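Local coordinates for cell surface protein (Faecalibacterium prausnitzii A2-165, PDB 4GT6) that is of unknown function but, as an extracellular protein built of BspA-type leucine-rich repeats, probably binds other proteins at the cell surface, at residues A[12-17]-A[36-41]; A[16-21]-A[47-52]. One frame throughout, in Å; residues are numbered along the deposited sequence.

Contact 1: residues A[12-17]-A[36-41]; sequences GSYQFI and ITIPAQ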
loop_
_atom_site.group_PDB
_atom_site.type_symbol
_atom_site.label_atom_id
_atom_site.label_comp_id
_atom_site.label_asym_id
_atom_site.label_seq_id
_atom_site.Cartn_x
_atom_site.Cartn_y
_atom_site.Cartn_z
ATOM N N GLY A 12 5.410 -35.167 19.496
ATOM C CA GLY A 12 5.381 -35.579 18.100
ATOM C C GLY A 12 6.271 -34.688 17.256
ATOM O O GLY A 12 7.414 -34.406 17.628
ATOM N N SER A 13 5.707 -34.150 16.156
ATOM C CA SER A 13 6.423 -33.271 15.227
ATOM C C SER A 13 6.456 -31.797 15.663
ATOM O O SER A 13 6.977 -30.974 14.927
ATOM C CB SER A 13 5.779 -33.360 13.848
ATOM O OG SER A 13 5.884 -34.691 13.382
ATOM N N TYR A 14 5.936 -31.471 16.858
ATOM C CA TYR A 14 5.880 -30.104 17.334
ATOM C C TYR A 14 6.664 -29.897 18.618
ATOM O O TYR A 14 6.646 -30.736 19.517
ATOM C CB TYR A 14 4.403 -29.706 17.577
ATOM C CG TYR A 14 3.625 -29.560 16.288
ATOM C CD1 TYR A 14 3.597 -28.350 15.603
ATOM C CD2 TYR A 14 2.934 -30.639 15.740
ATOM C CE1 TYR A 14 2.905 -28.217 14.401
ATOM C CE2 TYR A 14 2.246 -30.521 14.534
ATOM C CZ TYR A 14 2.220 -29.298 13.877
ATOM O OH TYR A 14 1.561 -29.160 12.685
ATOM N N GLN A 15 7.343 -28.775 18.690
ATOM C CA GLN A 15 7.990 -28.315 19.907
ATOM C C GLN A 15 7.169 -27.150 20.427
ATOM O O GLN A 15 6.524 -26.437 19.640
ATOM C CB GLN A 15 9.436 -27.897 19.685
ATOM C CG GLN A 15 10.314 -29.054 19.204
ATOM C CD GLN A 15 11.744 -28.644 19.024
ATOM O OE1 GLN A 15 12.139 -27.492 19.270
ATOM N NE2 GLN A 15 12.560 -29.593 18.570
ATOM N N PHE A 16 7.221 -26.930 21.730
ATOM C CA PHE A 16 6.408 -25.899 22.353
ATOM C C PHE A 16 7.014 -25.428 23.652
ATOM O O PHE A 16 7.842 -26.117 24.269
ATOM C CB PHE A 16 4.969 -26.431 22.604
ATOM C CG PHE A 16 4.901 -27.622 23.543
ATOM C CD1 PHE A 16 5.068 -28.922 23.061
ATOM C CD2 PHE A 16 4.712 -27.440 24.916
ATOM C CE1 PHE A 16 5.050 -30.019 23.936
ATOM C CE2 PHE A 16 4.688 -28.543 25.788
ATOM C CZ PHE A 16 4.820 -29.825 25.287
ATOM N N ILE A 17 6.570 -24.259 24.074
ATOM C CA ILE A 17 6.926 -23.666 25.367
ATOM C C ILE A 17 5.622 -23.539 26.181
ATOM O O ILE A 17 4.524 -23.571 25.605
ATOM C CB ILE A 17 7.691 -22.325 25.237
ATOM C CG1 ILE A 17 6.832 -21.233 24.541
ATOM C CG2 ILE A 17 9.060 -22.542 24.552
ATOM C CD1 ILE A 17 7.348 -19.784 24.651
ATOM N N ILE A 36 -1.174 -29.506 6.975
ATOM C CA ILE A 36 -0.791 -29.321 8.375
ATOM C C ILE A 36 -2.025 -29.261 9.265
ATOM O O ILE A 36 -3.011 -28.609 8.924
ATOM C CB ILE A 36 0.087 -28.041 8.509
ATOM C CG1 ILE A 36 1.494 -28.258 7.883
ATOM C CG2 ILE A 36 0.195 -27.513 9.974
ATOM C CD1 ILE A 36 2.434 -29.135 8.704
ATOM N N THR A 37 -1.944 -29.953 10.397
ATOM C CA THR A 37 -2.957 -29.922 11.439
ATOM C C THR A 37 -2.254 -29.507 12.727
ATOM O O THR A 37 -1.513 -30.307 13.312
ATOM C CB THR A 37 -3.673 -31.277 11.587
ATOM O OG1 THR A 37 -4.265 -31.604 10.343
ATOM C CG2 THR A 37 -4.744 -31.242 12.685
ATOM N N ILE A 38 -2.488 -28.264 13.163
ATOM C CA ILE A 38 -1.881 -27.770 14.399
ATOM C C ILE A 38 -2.568 -28.486 15.560
ATOM O O ILE A 38 -3.790 -28.555 15.562
ATOM C CB ILE A 38 -2.005 -26.216 14.506
ATOM C CG1 ILE A 38 -1.320 -25.462 13.305
ATOM C CG2 ILE A 38 -1.530 -25.715 15.890
ATOM C CD1 ILE A 38 0.200 -25.609 13.208
ATOM N N PRO A 39 -1.817 -29.066 16.515
ATOM C CA PRO A 39 -2.474 -29.796 17.616
ATOM C C PRO A 39 -3.275 -28.860 18.533
ATOM O O PRO A 39 -2.884 -27.713 18.717
ATOM C CB PRO A 39 -1.296 -30.438 18.366
ATOM C CG PRO A 39 -0.134 -29.541 18.084
ATOM C CD PRO A 39 -0.342 -29.095 16.650
ATOM N N ALA A 40 -4.430 -29.327 19.015
ATOM C CA ALA A 40 -5.287 -28.581 19.949
ATOM C C ALA A 40 -4.712 -28.655 21.365
ATOM O O ALA A 40 -4.985 -27.790 22.212
ATOM C CB ALA A 40 -6.698 -29.141 19.928
ATOM N N GLN A 41 -3.974 -29.726 21.635
ATOM C CA GLN A 41 -3.369 -29.958 22.945
ATOM C C GLN A 41 -2.015 -30.661 22.809
ATOM O O GLN A 41 -1.793 -31.415 21.854
ATOM C CB GLN A 41 -4.313 -30.769 23.874
ATOM C CG GLN A 41 -4.652 -32.187 23.415
ATOM C CD GLN A 41 -5.441 -32.988 24.439
ATOM O OE1 GLN A 41 -6.387 -32.499 25.081
ATOM N NE2 GLN A 41 -5.062 -34.248 24.611
HETATM O O HOH W 1 0.572 -31.391 11.402
#
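Tyr14 lays its ring across Pro39, and this pairing is the dense part of the contact. Pro39 CD sits 3.6 Å from the centroid of the Tyr14 ring and only 12° off its normal, a CH-pi contact over the face. The tyrosine CG lies beside the backbone N and anti to the carbonyl carbon (chi1 -70°), which sends the ring from strand 14-18 toward 36-41. Two isoleucines close round the phenol end: Ile38 CD1 comes obliquely to within 3.9 Å of Tyr14 CE1, and Ile36 CG2 lies 3.5 Å from Tyr14 OH. The looser side is at the hydroxyl, where one water, in the plane of the ring, is hydrogen-bonded to Tyr14 OH at 2.8 Å and accepts from Thr37 N at 3.1 Å, next to the exposed Thr37 side chain. With a leucine in place of Tyr14, Pro39 CD would probably lose its aromatic face and the bridging water its phenol partner. The Tyr29 ring meets that of Tyr14, and Ile26 touches its side chain. The arrangement is that of an aromatic from an N-terminal beta-hairpin packed over the end of strand 35-37 and the loop that follows it, at one end of a leucine-rich-repeat solenoid.

Contact 2: residues A[16-21]-A[47-52]; sequences FILNAD and YIYPVS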
loop_
_atom_site.group_PDB
_atom_site.type_symbol
_atom_site.label_atom_id
_atom_site.label_comp_id
_atom_site.label_asym_id
_atom_site.label_seq_id
_atom_site.Cartn_x
_atom_site.Cartn_y
_atom_site.Cartn_z
ATOM N N PHE A 16 7.221 -26.930 21.730
ATOM C CA PHE A 16 6.408 -25.899 22.353
ATOM C C PHE A 16 7.014 -25.428 23.652
ATOM O O PHE A 16 7.842 -26.117 24.269
ATOM C CB PHE A 16 4.969 -26.431 22.604
ATOM C CG PHE A 16 4.901 -27.622 23.543
ATOM C CD1 PHE A 16 5.068 -28.922 23.061
ATOM C CD2 PHE A 16 4.712 -27.440 24.916
ATOM C CE1 PHE A 16 5.050 -30.019 23.936
ATOM C CE2 PHE A 16 4.688 -28.543 25.788
ATOM C CZ PHE A 16 4.820 -29.825 25.287
ATOM N N ILE A 17 6.570 -24.259 24.074
ATOM C CA ILE A 17 6.926 -23.666 25.367
ATOM C C ILE A 17 5.622 -23.539 26.181
ATOM O O ILE A 17 4.524 -23.571 25.605
ATOM C CB ILE A 17 7.691 -22.325 25.237
ATOM C CG1 ILE A 17 6.832 -21.233 24.541
ATOM C CG2 ILE A 17 9.060 -22.542 24.552
ATOM C CD1 ILE A 17 7.348 -19.784 24.651
ATOM N N LEU A 18 5.755 -23.387 27.500
ATOM C CA LEU A 18 4.610 -23.265 28.398
ATOM C C LEU A 18 4.378 -21.816 28.745
ATOM O O LEU A 18 5.319 -21.083 29.065
ATOM C CB LEU A 18 4.826 -24.131 29.663
ATOM C CG LEU A 18 5.213 -25.603 29.398
ATOM C CD1 LEU A 18 5.531 -26.345 30.707
ATOM C CD2 LEU A 18 4.127 -26.350 28.605
ATOM N N ASN A 19 3.106 -21.393 28.658
ATOM C CA ASN A 19 2.662 -20.031 28.953
ATOM C C ASN A 19 2.241 -19.900 30.423
ATOM O O ASN A 19 1.919 -20.910 31.062
ATOM C CB ASN A 19 1.510 -19.676 28.029
ATOM C CG ASN A 19 1.915 -19.776 26.572
ATOM O OD1 ASN A 19 3.053 -19.488 26.212
ATOM N ND2 ASN A 19 1.014 -20.229 25.729
ATOM N N ALA A 20 2.224 -18.656 30.938
ATOM C CA ALA A 20 1.855 -18.337 32.324
ATOM C C ALA A 20 0.401 -18.747 32.667
ATOM O O ALA A 20 0.097 -18.916 33.849
ATOM C CB ALA A 20 2.031 -16.841 32.574
ATOM N N ASP A 21 -0.494 -18.867 31.657
ATOM C CA ASP A 21 -1.905 -19.225 31.897
ATOM C C ASP A 21 -2.151 -20.732 31.675
ATOM O O ASP A 21 -3.293 -21.139 31.470
ATOM C CB ASP A 21 -2.833 -18.386 30.991
ATOM C CG ASP A 21 -2.708 -18.689 29.511
ATOM O OD1 ASP A 21 -1.739 -19.380 29.123
ATOM O OD2 ASP A 21 -3.575 -18.218 28.730
ATOM N N TYR A 47 0.815 -33.032 32.878
ATOM C CA TYR A 47 -0.245 -32.134 32.411
ATOM C C TYR A 47 -0.424 -32.054 30.904
ATOM O O TYR A 47 0.509 -32.239 30.127
ATOM C CB TYR A 47 -0.027 -30.694 32.948
ATOM C CG TYR A 47 0.108 -30.615 34.458
ATOM C CD1 TYR A 47 -1.015 -30.622 35.281
ATOM C CD2 TYR A 47 1.358 -30.498 35.062
ATOM C CE1 TYR A 47 -0.893 -30.557 36.677
ATOM C CE2 TYR A 47 1.493 -30.443 36.454
ATOM C CZ TYR A 47 0.365 -30.463 37.257
ATOM O OH TYR A 47 0.511 -30.401 38.629
ATOM N N ILE A 48 -1.658 -31.742 30.525
ATOM C CA ILE A 48 -2.110 -31.486 29.151
ATOM C C ILE A 48 -2.281 -29.970 29.018
ATOM O O ILE A 48 -2.874 -29.333 29.888
ATOM C CB ILE A 48 -3.424 -32.278 28.870
ATOM C CG1 ILE A 48 -3.131 -33.805 28.856
ATOM C CG2 ILE A 48 -4.081 -31.827 27.553
ATOM C CD1 ILE A 48 -4.370 -34.737 28.900
ATOM N N TYR A 49 -1.752 -29.402 27.936
ATOM C CA TYR A 49 -1.809 -27.981 27.677
ATOM C C TYR A 49 -2.569 -27.701 26.417
ATOM O O TYR A 49 -2.134 -28.138 25.366
ATOM C CB TYR A 49 -0.383 -27.389 27.536
ATOM C CG TYR A 49 0.433 -27.517 28.799
ATOM C CD1 TYR A 49 1.122 -28.695 29.093
ATOM C CD2 TYR A 49 0.511 -26.470 29.708
ATOM C CE1 TYR A 49 1.832 -28.838 30.286
ATOM C CE2 TYR A 49 1.215 -26.600 30.904
ATOM C CZ TYR A 49 1.904 -27.779 31.171
ATOM O OH TYR A 49 2.598 -27.909 32.348
ATOM N N PRO A 50 -3.647 -26.901 26.447
ATOM C CA PRO A 50 -4.241 -26.452 25.166
ATOM C C PRO A 50 -3.251 -25.553 24.424
ATOM O O PRO A 50 -2.505 -24.800 25.063
ATOM C CB PRO A 50 -5.473 -25.627 25.612
ATOM C CG PRO A 50 -5.678 -25.982 27.050
ATOM C CD PRO A 50 -4.307 -26.254 27.593
ATOM N N VAL A 51 -3.226 -25.621 23.083
ATOM C CA VAL A 51 -2.333 -24.772 22.279
ATOM C C VAL A 51 -3.044 -23.441 21.985
ATOM O O VAL A 51 -3.999 -23.408 21.207
ATOM C CB VAL A 51 -1.894 -25.519 20.997
ATOM C CG1 VAL A 51 -1.135 -24.598 20.041
ATOM C CG2 VAL A 51 -1.050 -26.748 21.358
ATOM N N SER A 52 -2.563 -22.347 22.589
ATOM C CA SER A 52 -3.191 -21.020 22.441
ATOM C C SER A 52 -2.500 -20.156 21.393
ATOM O O SER A 52 -3.060 -19.132 20.979
ATOM C CB SER A 52 -3.185 -20.274 23.781
ATOM O OG SER A 52 -1.842 -20.055 24.180
#
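Leu18 sets one methyl squarely on the ring of Tyr49: CD2 stands 3.5 Å from the centroid of the Tyr49 ring and 4° off its normal, a nearly axial CH-pi contact. With chi1 at -51° and chi2 extended at 175°, the leucine carries its branch to the aromatic although its CA-CB bond does not aim there. The two methyls divide the work, since Leu18 CD1 reaches past the ring centre to lie 3.7 Å from Tyr49 OH. The CA-CB bond of Tyr49 is aimed at 16-21, and its side chain crosses that of Leu18 at about a right angle. The same CD2 methyl also lies at the edge of the neighbouring Phe16 ring, in its plane. Farther along, the side chains are polar. Ser52 places OG between its backbone N and carbonyl carbon, from where it comes within 3.3 Å of Asn19 ND2. Thr23 OG1 is hydrogen-bonded to both Asn19 ND2 and Ser52 OG, and Thr25 OG1 takes a further bond from the amide. The chemistry thus separates into two zones: dispersion and CH-pi attraction at Leu18 and Tyr49, and, at Asn19 and Ser52, a polar cluster whose hydrogen bonds run through Thr23, just before strand 24-29, and Thr25, near its start.

Overall arrangement
Contacts 1 and 2 illustrate how one N-terminal strand can be tied to two later segments. Their centres lie 11 Å apart, and both start from strand 14-18, sharing Phe16 and Ile17. Along the chain, 12-17 and 16-21 come first, followed by 36-41, which includes the end of strand 35-37, and then by 47-52 on strand 47-54. The partner segments meet directly: Ala40 O and Val51 N, 2.9 Å apart, probably form a hydrogen bond. Contact 2 stays within the mixed sheet, with 24-29 between its strands, while contact 1 joins that sheet to the parallel one begun by 35-37. Both lie where the N-terminal strands appear to cover the end of the leucine-rich-repeat solenoid.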